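Local coordinates for protein glycosyl hydrolase (Rhizobium leguminosarum bv. trifolii, PDB 5NDX) that probably hydrolyses O-glycosidic bonds as a family 39 glycoside hydrolase, a bacterial orthologue of human alpha-L-iduronidase, at residues 168-173 with 211-216; 460-465 with 480-485. The protein carries 2 engineered substitutions. One frame throughout, in Å; residues are numbered along the deposited sequence.

The two contacts share no helix or strand: they lie about 55 Å apart, centre to centre, on opposite sides of the chain's centre. Contact 1 belongs to the TIM barrel and joins helix 155-171 to the loop that runs into strand 216-219. Contact 2 lies in the long connection between strands 436-445 and 493-503 and joins a turn to the start of helix 480-489. Both are small, partly buried patches, but the touching residues of contact 2 are more exposed. The chemistry differs accordingly. In 168-173 with 211-216 a salt-bridge network of full charges ties the barrel periphery together, whereas in 460-465 with 480-485 a neutral amide, a backbone carbonyl and a water do the work.

Contact 1. Residues 168-173 with 211-216. With 8U8 ((2~{R},3~{S},4~{S},5~{R},6~{S})-6-(4-methyl-2-oxidanylidene-chromen-7-yl)oxy-3,4,5-tris(oxidanyl)oxane-2-carboxylic acid), chain N.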
ATOM      1  N   ALA A 168     -29.774  -1.226   0.127  1.00 49.94           N
ATOM      2  CA  ALA A 168     -30.897  -0.619   0.922  1.00 51.03           C
ATOM      3  C   ALA A 168     -30.389  -0.206   2.310  1.00 49.41           C
ATOM      4  O   ALA A 168     -30.804   0.823   2.851  1.00 48.69           O
ATOM      5  CB  ALA A 168     -32.056  -1.590   1.058  1.00 52.45           C
ATOM      6  N   GLY A 169     -29.481  -1.009   2.877  1.00 48.76           N
ATOM      7  CA  GLY A 169     -28.924  -0.692   4.196  1.00 49.87           C
ATOM      8  C   GLY A 169     -28.162   0.625   4.244  1.00 48.85           C
ATOM      9  O   GLY A 169     -28.275   1.411   5.203  1.00 49.79           O
ATOM     10  N   LEU A 170     -27.378   0.876   3.205  1.00 47.64           N
ATOM     11  CA  LEU A 170     -26.659   2.157   3.118  1.00 47.27           C
ATOM     12  C   LEU A 170     -27.654   3.284   2.796  1.00 48.42           C
ATOM     13  O   LEU A 170     -27.521   4.384   3.331  1.00 44.48           O
ATOM     14  CB  LEU A 170     -25.580   2.125   2.027  1.00 44.86           C
ATOM     15  CG  LEU A 170     -24.476   1.068   2.193  1.00 44.74           C
ATOM     16  CD1 LEU A 170     -23.575   1.030   0.972  1.00 45.43           C
ATOM     17  CD2 LEU A 170     -23.659   1.327   3.438  1.00 44.04           C
ATOM     18  N   ASP A 171     -28.562   3.035   1.854  1.00 49.84           N
ATOM     19  CA  ASP A 171     -29.540   4.072   1.429  1.00 55.14           C
ATOM     20  C   ASP A 171     -30.409   4.580   2.594  1.00 56.30           C
ATOM     21  O   ASP A 171     -30.720   5.758   2.617  1.00 59.51           O
ATOM     22  CB  ASP A 171     -30.428   3.600   0.258  1.00 55.01           C
ATOM     23  CG  ASP A 171     -29.686   3.598  -1.084  1.00 57.97           C
ATOM     24  OD1 ASP A 171     -28.483   3.922  -1.097  1.00 55.07           O
ATOM     25  OD2 ASP A 171     -30.289   3.278  -2.137  1.00 59.93           O
ATOM     26  N   ALA A 172     -30.723   3.730   3.586  1.00 55.72           N
ATOM     27  CA  ALA A 172     -31.497   4.198   4.758  1.00 57.52           C
ATOM     28  C   ALA A 172     -30.843   5.379   5.470  1.00 57.52           C
ATOM     29  O   ALA A 172     -31.528   6.182   6.029  1.00 61.26           O
ATOM     30  CB  ALA A 172     -31.745   3.074   5.755  1.00 54.59           C
ATOM     31  N   ILE A 173     -29.527   5.480   5.466  1.00 54.62           N
ATOM     32  CA  ILE A 173     -28.858   6.595   6.114  1.00 54.84           C
ATOM     33  C   ILE A 173     -28.311   7.551   5.068  1.00 53.25           C
ATOM     34  O   ILE A 173     -28.390   8.756   5.275  1.00 50.07           O
ATOM     35  CB  ILE A 173     -27.663   6.131   6.968  1.00 61.19           C
ATOM     36  CG1 ILE A 173     -28.115   5.230   8.118  1.00 62.64           C
ATOM     37  CG2 ILE A 173     -26.858   7.340   7.482  1.00 62.77           C
ATOM     38  CD1 ILE A 173     -28.443   5.971   9.401  1.00 64.30           C
ATOM     39  N   PRO A 211     -33.258  -1.647 -10.544  1.00 68.22           N
ATOM     40  CA  PRO A 211     -32.090  -2.360 -10.023  1.00 64.05           C
ATOM     41  C   PRO A 211     -31.422  -1.610  -8.873  1.00 57.99           C
ATOM     42  O   PRO A 211     -31.467  -0.384  -8.838  1.00 53.86           O
ATOM     43  CB  PRO A 211     -31.161  -2.443 -11.240  1.00 65.88           C
ATOM     44  CG  PRO A 211     -31.514  -1.238 -12.043  1.00 68.39           C
ATOM     45  CD  PRO A 211     -32.980  -0.964 -11.823  1.00 66.24           C
ATOM     46  N   PRO A 212     -30.806  -2.341  -7.925  1.00 56.89           N
ATOM     47  CA  PRO A 212     -29.983  -1.645  -6.924  1.00 53.85           C
ATOM     48  C   PRO A 212     -28.807  -0.918  -7.594  1.00 49.75           C
ATOM     49  O   PRO A 212     -28.325  -1.346  -8.647  1.00 48.48           O
ATOM     50  CB  PRO A 212     -29.483  -2.786  -6.042  1.00 54.48           C
ATOM     51  CG  PRO A 212     -29.383  -3.925  -6.981  1.00 55.89           C
ATOM     52  CD  PRO A 212     -30.602  -3.800  -7.857  1.00 57.52           C
ATOM     53  N   ARG A 213     -28.424   0.214  -7.032  1.00 48.71           N
ATOM     54  CA  ARG A 213     -27.323   1.003  -7.578  1.00 50.38           C
ATOM     55  C   ARG A 213     -25.985   0.244  -7.470  1.00 48.83           C
ATOM     56  O   ARG A 213     -25.820  -0.652  -6.618  1.00 44.95           O
ATOM     57  CB  ARG A 213     -27.212   2.342  -6.863  1.00 50.34           C
ATOM     58  CG  ARG A 213     -26.826   2.258  -5.388  1.00 50.83           C
ATOM     59  CD  ARG A 213     -26.683   3.670  -4.820  1.00 50.59           C
ATOM     60  NE  ARG A 213     -26.652   3.625  -3.354  1.00 52.29           N
ATOM     61  CZ  ARG A 213     -25.550   3.612  -2.588  1.00 51.91           C
ATOM     62  NH1 ARG A 213     -24.320   3.663  -3.125  1.00 51.72           N
ATOM     63  NH2 ARG A 213     -25.680   3.567  -1.260  1.00 49.56           N
ATOM     64  N   ILE A 214     -25.073   0.592  -8.365  1.00 48.58           N
ATOM     65  CA  ILE A 214     -23.692   0.124  -8.300  1.00 47.01           C
ATOM     66  C   ILE A 214     -22.809   1.291  -8.724  1.00 46.06           C
ATOM     67  O   ILE A 214     -22.992   1.871  -9.795  1.00 46.60           O
ATOM     68  CB  ILE A 214     -23.462  -1.166  -9.120  1.00 47.03           C
ATOM     69  CG1 ILE A 214     -22.009  -1.651  -8.956  1.00 47.74           C
ATOM     70  CG2 ILE A 214     -23.787  -0.964 -10.591  1.00 47.33           C
ATOM     71  CD1 ILE A 214     -21.778  -3.096  -9.391  1.00 50.23           C
ATOM     72  N   ASP A 215     -21.890   1.671  -7.841  1.00 43.74           N
ATOM     73  CA  ASP A 215     -21.042   2.831  -8.060  1.00 43.46           C
ATOM     74  C   ASP A 215     -19.698   2.453  -8.658  1.00 42.78           C
ATOM     75  O   ASP A 215     -19.031   3.307  -9.175  1.00 43.12           O
ATOM     76  CB  ASP A 215     -20.848   3.555  -6.755  1.00 45.59           C
ATOM     77  CG  ASP A 215     -22.174   4.097  -6.195  1.00 47.31           C
ATOM     78  OD1 ASP A 215     -22.849   4.805  -6.938  1.00 52.44           O
ATOM     79  OD2 ASP A 215     -22.555   3.788  -5.054  1.00 47.74           O
ATOM     80  N   TYR A 216     -19.314   1.181  -8.589  1.00 39.72           N
ATOM     81  CA  TYR A 216     -18.040   0.718  -9.200  1.00 39.57           C
ATOM     82  C   TYR A 216     -18.096  -0.788  -9.359  1.00 38.43           C
ATOM     83  O   TYR A 216     -18.808  -1.476  -8.626  1.00 37.69           O
ATOM     84  CB  TYR A 216     -16.802   1.193  -8.372  1.00 36.95           C
ATOM     85  CG  TYR A 216     -16.746   0.557  -7.015  1.00 37.90           C
ATOM     86  CD1 TYR A 216     -16.179  -0.689  -6.846  1.00 39.21           C
ATOM     87  CD2 TYR A 216     -17.341   1.158  -5.905  1.00 38.60           C
ATOM     88  CE1 TYR A 216     -16.154  -1.319  -5.593  1.00 39.60           C
ATOM     89  CE2 TYR A 216     -17.338   0.543  -4.667  1.00 38.15           C
ATOM     90  CZ  TYR A 216     -16.721  -0.702  -4.509  1.00 39.00           C
ATOM     91  OH  TYR A 216     -16.707  -1.372  -3.291  1.00 39.20           O
TER
HETATM   92  C15 8U8 N 713     -13.341   1.306  -4.471  1.00 39.80           C
HETATM   93  C13 8U8 N 713     -13.225   2.523  -5.148  1.00 38.49           C
HETATM   94  C14 8U8 N 713     -14.191   2.901  -6.071  1.00 37.93           C
HETATM   95  C16 8U8 N 713     -14.118   4.143  -6.686  1.00 40.89           C
HETATM   96  O9  8U8 N 713     -14.947   4.438  -7.537  1.00 43.88           O
HETATM   97  O8  8U8 N 713     -13.063   4.968  -6.449  1.00 39.56           O
HETATM   98  C11 8U8 N 713     -12.143   4.640  -5.519  1.00 36.64           C
HETATM   99  C10 8U8 N 713     -11.178   5.587  -5.281  1.00 36.69           C
HETATM  100  C12 8U8 N 713     -12.192   3.421  -4.858  1.00 35.90           C
HETATM  101  C7  8U8 N 713     -11.209   3.171  -3.901  1.00 34.62           C
HETATM  102  C8  8U8 N 713     -10.224   4.123  -3.664  1.00 35.70           C
HETATM  103  C9  8U8 N 713     -10.200   5.345  -4.341  1.00 37.33           C
HETATM  104  O2  8U8 N 713      -9.215   6.256  -4.055  1.00 41.07           O
HETATM  105  C5  8U8 N 713      -9.432   7.653  -4.387  1.00 39.17           C
HETATM  106  O1  8U8 N 713      -8.963   7.699  -5.746  1.00 42.11           O
HETATM  107  C1  8U8 N 713      -8.886   8.986  -6.400  1.00 43.03           C
HETATM  108  C6  8U8 N 713     -10.305   9.632  -6.572  1.00 46.71           C
HETATM  109  O7  8U8 N 713     -11.307   8.890  -6.609  1.00 43.36           O
HETATM  110  O6  8U8 N 713     -10.353  10.872  -6.598  1.00 51.91           O
HETATM  111  C2  8U8 N 713      -7.959   9.843  -5.540  1.00 42.63           C
HETATM  112  O5  8U8 N 713      -7.761  11.176  -6.104  1.00 41.25           O
HETATM  113  C3  8U8 N 713      -8.511   9.937  -4.099  1.00 39.15           C
HETATM  114  O4  8U8 N 713      -7.582  10.658  -3.333  1.00 38.10           O
HETATM  115  C4  8U8 N 713      -8.631   8.536  -3.495  1.00 38.59           C
HETATM  116  O3  8U8 N 713      -9.238   8.570  -2.202  1.00 39.84           O
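Leu170 and Asp171, in the C-terminal part of helix 155-171, face Arg213 in the irregular segment 211-216. The helix side keeps the i to i-4 bond from Ala172 N to Ala168 O (3.0 Å). The opposing segment runs extended from Pro211 to Ile214 and breaks that course at Asp215. Asp171 suits its place because one oxygen can take two donors: Arg213 NE (2.9 Å) and Arg213 NH2 (2.8 Å) both grip Asp171 OD1 side-on. NE meets the syn lone pair of OD1, while NH2 comes nearly head-on to its C-O bond. The carboxylate of Asp171 and the guanidinium of Arg213 lie only 17° apart, nearly coplanar, and neither bond is straight, at 145° and 146°, as expected when two N-H groups converge on one atom. The long, extended arginine chain spans the gap, and its NH2 also lies 3.6 Å from Leu170 CB, so an aliphatic flank lines this edge of the guanidinium. At the far end Arg213 NH1 forms a second salt bridge, to Asp215 OD2 (2.6 Å), though its hydrogen bond is weak in angle. The positive group between two carboxylates probably offsets the unfavourable placing of Asp171 near a helix C-terminus. Tyr216 offers a ring face to the ligand 8U8, whose methyl carbon C15 sits 3.9 Å above the ring plane, over its centre. Leu177 O also accepts from Arg213 NH1, and Met179 N donates to Asp215 OD2. The network thus links helix 155-171, the crossover from strand 140-142 to strand 179-184, with the entry to strand 216-219, while Leu170 packs on Val124 of helix 110-131.

Contact 2. Residues 460-465 with 480-485; sequences RDESNP and EAQFAE. With SO4 (sulfate ion), chain D.
Gln482 carries this contact, reaching from the first turn of helix 480-489 to the backbone of Arg460. The helix opens with Glu480, whose backbone N donates to two oxygens of a sulfate, O2 at 3.1 Å and O3 at 3.2 Å; N-H groups at the start of a helix commonly attract an anion, and this sulfate probably came from the crystallisation liquor. Two residues on, Gln482 has CG anti to its carbonyl carbon (chi1 -76°) and an extended chain that holds the amide out toward the loop. A glutamine suits this position because its amide can donate and accept at once. Gln482 NE2 donates to Arg460 O (2.8 Å), which lies close to the amide plane, although the donor is tilted 24° from the carbonyl plane. Gln482 OE1 accepts from Thr479 N, just before the helix, and from a water (2.8 Å); that water accepts in turn from Glu462 N (2.7 Å). Facing it, Asp461 to Asn464 form a type I beta turn reinforced by an Asx turn: Ser463 N (3.0 Å) and Ser463 OG (2.7 Å) reach Asp461 OD1 from one face of the carboxylate. Phe483 instead packs edge-to-face on Phe329, and Glu485 accepts from Gln459 through OE1.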
ATOM      1  N   ARG A 460      26.147 -13.079  10.206  1.00 40.42           N
ATOM      2  CA  ARG A 460      26.522 -14.371  10.828  1.00 43.91           C
ATOM      3  C   ARG A 460      25.592 -14.666  11.987  1.00 44.13           C
ATOM      4  O   ARG A 460      25.318 -13.786  12.812  1.00 42.92           O
ATOM      5  CB  ARG A 460      27.978 -14.404  11.284  1.00 51.49           C
ATOM      6  CG  ARG A 460      28.511 -15.789  11.773  1.00 58.54           C
ATOM      7  CD  ARG A 460      30.015 -15.719  12.094  1.00 65.84           C
ATOM      8  NE  ARG A 460      30.288 -14.639  13.074  1.00 72.99           N
ATOM      9  CZ  ARG A 460      30.753 -13.390  12.826  1.00 78.62           C
ATOM     10  NH1 ARG A 460      31.066 -12.962  11.596  1.00 81.66           N
ATOM     11  NH2 ARG A 460      30.921 -12.535  13.847  1.00 76.98           N
ATOM     12  N   ASP A 461      25.043 -15.880  12.005  1.00 41.98           N
ATOM     13  CA  ASP A 461      24.163 -16.298  13.078  1.00 44.03           C
ATOM     14  C   ASP A 461      25.070 -16.608  14.243  1.00 46.19           C
ATOM     15  O   ASP A 461      25.894 -17.544  14.185  1.00 44.85           O
ATOM     16  CB  ASP A 461      23.357 -17.516  12.658  1.00 45.17           C
ATOM     17  CG  ASP A 461      22.392 -17.966  13.699  1.00 46.04           C
ATOM     18  OD1 ASP A 461      22.489 -17.515  14.863  1.00 46.89           O
ATOM     19  OD2 ASP A 461      21.553 -18.829  13.337  1.00 48.15           O
ATOM     20  N   GLU A 462      24.958 -15.807  15.284  1.00 47.26           N
ATOM     21  CA  GLU A 462      25.880 -15.930  16.424  1.00 51.52           C
ATOM     22  C   GLU A 462      25.557 -17.115  17.328  1.00 51.68           C
ATOM     23  O   GLU A 462      26.420 -17.531  18.077  1.00 53.26           O
ATOM     24  CB  GLU A 462      25.964 -14.627  17.226  1.00 53.00           C
ATOM     25  CG  GLU A 462      26.842 -13.596  16.495  1.00 53.93           C
ATOM     26  CD  GLU A 462      26.826 -12.228  17.167  1.00 54.67           C
ATOM     27  OE1 GLU A 462      26.503 -12.145  18.374  1.00 55.73           O
ATOM     28  OE2 GLU A 462      27.124 -11.240  16.485  1.00 53.31           O
ATOM     29  N   SER A 463      24.344 -17.662  17.223  1.00 50.47           N
ATOM     30  CA  SER A 463      24.008 -18.880  17.923  1.00 52.04           C
ATOM     31  C   SER A 463      24.784 -20.110  17.398  1.00 54.04           C
ATOM     32  O   SER A 463      24.666 -21.174  17.978  1.00 52.98           O
ATOM     33  CB  SER A 463      22.497 -19.133  17.900  1.00 51.25           C
ATOM     34  OG  SER A 463      22.010 -19.461  16.614  1.00 52.59           O
ATOM     35  N   ASN A 464      25.575 -19.968  16.323  1.00 54.24           N
ATOM     36  CA  ASN A 464      26.375 -21.045  15.767  1.00 52.90           C
ATOM     37  C   ASN A 464      25.662 -22.383  15.702  1.00 52.16           C
ATOM     38  O   ASN A 464      26.146 -23.365  16.226  1.00 51.45           O
ATOM     39  CB  ASN A 464      27.665 -21.151  16.562  1.00 56.29           C
ATOM     40  CG  ASN A 464      28.695 -20.151  16.110  1.00 58.56           C
ATOM     41  OD1 ASN A 464      28.604 -19.585  15.026  1.00 61.30           O
ATOM     42  ND2 ASN A 464      29.714 -19.968  16.909  1.00 63.22           N
ATOM     43  N   PRO A 465      24.502 -22.429  15.043  1.00 51.70           N
ATOM     44  CA  PRO A 465      23.715 -23.655  15.047  1.00 51.83           C
ATOM     45  C   PRO A 465      24.354 -24.840  14.318  1.00 52.79           C
ATOM     46  O   PRO A 465      23.855 -25.926  14.466  1.00 52.21           O
ATOM     47  CB  PRO A 465      22.419 -23.243  14.331  1.00 53.58           C
ATOM     48  CG  PRO A 465      22.836 -22.147  13.401  1.00 54.37           C
ATOM     49  CD  PRO A 465      23.928 -21.408  14.140  1.00 53.88           C
ATOM     50  N   GLU A 480      20.661  -7.374  18.892  1.00 43.08           N
ATOM     51  CA  GLU A 480      20.278  -5.981  18.811  1.00 43.60           C
ATOM     52  C   GLU A 480      21.076  -5.261  17.729  1.00 39.79           C
ATOM     53  O   GLU A 480      20.485  -4.561  16.909  1.00 41.31           O
ATOM     54  CB  GLU A 480      20.428  -5.266  20.158  1.00 45.49           C
ATOM     55  CG  GLU A 480      20.054  -3.799  20.062  1.00 49.58           C
ATOM     56  CD  GLU A 480      20.067  -3.033  21.411  1.00 55.31           C
ATOM     57  OE1 GLU A 480      20.366  -3.639  22.459  1.00 57.91           O
ATOM     58  OE2 GLU A 480      19.756  -1.817  21.398  1.00 57.26           O
ATOM     59  N   ALA A 481      22.390  -5.404  17.730  1.00 39.05           N
ATOM     60  CA  ALA A 481      23.217  -4.760  16.700  1.00 41.28           C
ATOM     61  C   ALA A 481      22.815  -5.193  15.273  1.00 39.36           C
ATOM     62  O   ALA A 481      22.836  -4.389  14.360  1.00 40.41           O
ATOM     63  CB  ALA A 481      24.705  -5.032  16.919  1.00 41.45           C
ATOM     64  N   GLN A 482      22.449  -6.453  15.102  1.00 39.46           N
ATOM     65  CA  GLN A 482      21.995  -6.974  13.786  1.00 38.43           C
ATOM     66  C   GLN A 482      20.681  -6.355  13.331  1.00 37.25           C
ATOM     67  O   GLN A 482      20.545  -5.923  12.187  1.00 35.78           O
ATOM     68  CB  GLN A 482      21.920  -8.495  13.814  1.00 37.90           C
ATOM     69  CG  GLN A 482      23.306  -9.093  13.738  1.00 37.68           C
ATOM     70  CD  GLN A 482      23.354 -10.594  13.990  1.00 38.25           C
ATOM     71  OE1 GLN A 482      22.462 -11.174  14.612  1.00 38.12           O
ATOM     72  NE2 GLN A 482      24.371 -11.242  13.421  1.00 37.76           N
ATOM     73  N   PHE A 483      19.760  -6.225  14.268  1.00 36.41           N
ATOM     74  CA  PHE A 483      18.542  -5.502  14.023  1.00 36.82           C
ATOM     75  C   PHE A 483      18.758  -4.017  13.662  1.00 36.33           C
ATOM     76  O   PHE A 483      18.048  -3.503  12.784  1.00 34.02           O
ATOM     77  CB  PHE A 483      17.578  -5.610  15.190  1.00 37.57           C
ATOM     78  CG  PHE A 483      16.710  -6.847  15.168  1.00 37.30           C
ATOM     79  CD1 PHE A 483      15.912  -7.135  14.081  1.00 37.87           C
ATOM     80  CD2 PHE A 483      16.639  -7.686  16.277  1.00 38.94           C
ATOM     81  CE1 PHE A 483      15.087  -8.251  14.063  1.00 37.80           C
ATOM     82  CE2 PHE A 483      15.812  -8.792  16.280  1.00 39.05           C
ATOM     83  CZ  PHE A 483      15.057  -9.099  15.157  1.00 39.80           C
ATOM     84  N   ALA A 484      19.731  -3.361  14.285  1.00 35.88           N
ATOM     85  CA  ALA A 484      20.042  -1.964  13.983  1.00 35.62           C
ATOM     86  C   ALA A 484      20.584  -1.899  12.540  1.00 36.38           C
ATOM     87  O   ALA A 484      20.255  -0.989  11.792  1.00 35.44           O
ATOM     88  CB  ALA A 484      21.059  -1.346  14.982  1.00 34.84           C
ATOM     89  N   GLU A 485      21.378  -2.882  12.151  1.00 34.79           N
ATOM     90  CA  GLU A 485      21.867  -2.972  10.782  1.00 35.66           C
ATOM     91  C   GLU A 485      20.711  -3.198   9.788  1.00 33.58           C
ATOM     92  O   GLU A 485      20.666  -2.562   8.757  1.00 32.63           O
ATOM     93  CB  GLU A 485      22.979  -4.038  10.710  1.00 37.65           C
ATOM     94  CG  GLU A 485      23.608  -4.270   9.358  1.00 42.99           C
ATOM     95  CD  GLU A 485      24.585  -5.513   9.308  1.00 46.99           C
ATOM     96  OE1 GLU A 485      24.785  -6.273  10.322  1.00 46.28           O
ATOM     97  OE2 GLU A 485      25.160  -5.722   8.218  1.00 47.21           O
TER
HETATM   98  S   SO4 D 703      21.934  -8.825  22.088  1.00 88.36           S
HETATM   99  O1  SO4 D 703      22.987  -9.868  21.933  1.00 92.39           O
HETATM  100  O2  SO4 D 703      22.398  -7.585  21.438  1.00 89.86           O
HETATM  101  O3  SO4 D 703      20.645  -9.261  21.479  1.00 80.49           O
HETATM  102  O4  SO4 D 703      21.716  -8.545  23.532  1.00103.04           O
HETATM  103  O   HOH W   1      23.132 -13.759  15.401  1.00 39.91           O